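Local coordinates for beta-ketoacyl-[acyl-carrier-protein] synthase III (Pseudomonas aeruginosa, PDB 2X3E) that probably catalyses the first condensation of fatty acid synthesis, joining an acetyl group from acetyl-CoA to malonyl-ACP to give 3-oxobutanoyl-ACP, at residues N304-G309 against S318-W323. The protein carries 1 engineered substitution. Residues are numbered along the deposited sequence; the frame is centred on the assembly and turned at random.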
# COMPACT_ATOMS: atom_id res chain seq x y z
N ASN A 304 -21.99 -18.87 -6.68
CA ASN A 304 -21.57 -17.64 -7.36
C ASN A 304 -21.54 -16.47 -6.38
O ASN A 304 -22.55 -16.19 -5.73
CB ASN A 304 -22.51 -17.32 -8.53
CG ASN A 304 -22.51 -18.40 -9.60
OD1 ASN A 304 -21.49 -19.06 -9.82
ND2 ASN A 304 -23.64 -18.57 -10.27
N MET A 305 -20.40 -15.81 -6.28
CA MET A 305 -20.18 -14.77 -5.29
C MET A 305 -19.52 -13.52 -5.89
O MET A 305 -18.67 -13.62 -6.77
CB MET A 305 -19.29 -15.31 -4.16
CG MET A 305 -18.91 -14.31 -3.08
SD MET A 305 -17.87 -15.06 -1.81
CE MET A 305 -19.11 -15.87 -0.80
N VAL A 306 -19.95 -12.36 -5.40
CA VAL A 306 -19.28 -11.10 -5.67
C VAL A 306 -18.98 -10.38 -4.36
O VAL A 306 -19.85 -10.27 -3.47
CB VAL A 306 -20.11 -10.20 -6.60
CG1 VAL A 306 -19.49 -8.80 -6.73
CG2 VAL A 306 -20.23 -10.85 -7.97
N LEU A 307 -17.74 -9.92 -4.23
CA LEU A 307 -17.32 -9.06 -3.15
C LEU A 307 -17.25 -7.66 -3.73
O LEU A 307 -16.75 -7.48 -4.83
CB LEU A 307 -15.95 -9.48 -2.62
CG LEU A 307 -15.71 -10.97 -2.38
CD1 LEU A 307 -14.29 -11.22 -1.88
CD2 LEU A 307 -16.73 -11.53 -1.40
N THR A 308 -17.73 -6.68 -2.99
CA THR A 308 -17.74 -5.31 -3.50
C THR A 308 -17.49 -4.28 -2.41
O THR A 308 -17.94 -4.43 -1.27
CB THR A 308 -19.06 -5.02 -4.25
OG1 THR A 308 -18.99 -3.74 -4.88
CG2 THR A 308 -20.24 -5.08 -3.30
N GLY A 309 -16.74 -3.23 -2.77
CA GLY A 309 -16.42 -2.16 -1.85
C GLY A 309 -16.53 -0.78 -2.47
O GLY A 309 -16.43 -0.62 -3.68
N SER A 318 -15.09 -4.39 -7.39
CA SER A 318 -15.71 -5.67 -7.10
C SER A 318 -14.88 -6.80 -7.70
O SER A 318 -14.08 -6.58 -8.61
CB SER A 318 -17.13 -5.73 -7.65
OG SER A 318 -17.89 -4.61 -7.24
N VAL A 319 -15.09 -8.00 -7.16
CA VAL A 319 -14.43 -9.22 -7.63
C VAL A 319 -15.46 -10.35 -7.65
O VAL A 319 -16.23 -10.49 -6.70
CB VAL A 319 -13.31 -9.66 -6.67
CG1 VAL A 319 -12.46 -10.76 -7.32
CG2 VAL A 319 -12.44 -8.47 -6.28
N ALA A 320 -15.47 -11.14 -8.72
CA ALA A 320 -16.34 -12.31 -8.82
C ALA A 320 -15.51 -13.57 -8.58
O ALA A 320 -14.37 -13.66 -9.04
CB ALA A 320 -16.99 -12.38 -10.19
N LEU A 321 -16.09 -14.53 -7.87
CA LEU A 321 -15.49 -15.85 -7.70
C LEU A 321 -16.59 -16.86 -7.36
O LEU A 321 -17.68 -16.47 -6.95
CB LEU A 321 -14.44 -15.84 -6.58
CG LEU A 321 -14.91 -15.68 -5.13
CD1 LEU A 321 -13.79 -16.04 -4.15
CD2 LEU A 321 -15.44 -14.26 -4.85
N ARG A 322 -16.31 -18.14 -7.55
CA ARG A 322 -17.16 -19.18 -6.99
C ARG A 322 -16.56 -19.58 -5.65
O ARG A 322 -15.35 -19.75 -5.55
CB ARG A 322 -17.28 -20.38 -7.93
CG ARG A 322 -18.07 -20.06 -9.21
CD ARG A 322 -18.24 -21.28 -10.09
NE ARG A 322 -16.95 -21.89 -10.41
CZ ARG A 322 -16.60 -23.16 -10.17
NH1 ARG A 322 -17.46 -24.03 -9.61
NH2 ARG A 322 -15.39 -23.58 -10.50
N TRP A 323 -17.40 -19.68 -4.62
CA TRP A 323 -16.91 -19.87 -3.26
C TRP A 323 -16.40 -21.31 -3.11
O TRP A 323 -17.11 -22.25 -3.46
CB TRP A 323 -18.00 -19.58 -2.23
CG TRP A 323 -17.51 -19.69 -0.81
CD1 TRP A 323 -17.85 -20.65 0.10
CD2 TRP A 323 -16.58 -18.83 -0.16
NE1 TRP A 323 -17.19 -20.43 1.29
CE2 TRP A 323 -16.40 -19.31 1.15
CE3 TRP A 323 -15.88 -17.69 -0.55
CZ2 TRP A 323 -15.55 -18.70 2.07
CZ3 TRP A 323 -15.03 -17.07 0.36
CH2 TRP A 323 -14.87 -17.59 1.66
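Met305 and Leu321 form one hydrogen-bonded antiparallel pair, with Met305 N 2.9 Å from Leu321 O and a return bond from Leu321 N to Met305 O. Leu307 and Val319 form the next such pair; between them sits the non-hydrogen-bonded pair Val306-Ala320, where Val306 CA makes a CA-H...O contact with Val319 O (3.3 Å).

On the Met305-Leu307-Leu321 face the packing is apolar. Met305 starts out extended, CG anti to the backbone N (chi1 177°), which carries SD to 3.5 Å from Trp323 CE3 in an oblique Met-aromatic contact; the bend at chi3 (-82°) then lays CE against CD2 and CE3 of the ring. Leu321 CD2 lies against Met305 CG (3.9 Å) and Leu307 CG (4.1 Å), and helix 285-295 covers this side through Leu290 and Ile286.

On the face of Val306, Thr308, Ser318 and Ala320, the hydroxyls meet at the Thr308-Ser318 end. Thr308 OG1 and Ser318 OG share a 2.7 Å hydrogen bond, and Ser318 OG also bonds Ser229 OG of helix 215-237, tying the buried pair to that helix.

This is a beta hairpin central to the C-terminal mixed sheet of the thiolase-like fold, flanked by helices on both faces; Thr308 lies about 7 Å, side chain to side chain, from the predicted active-site His250.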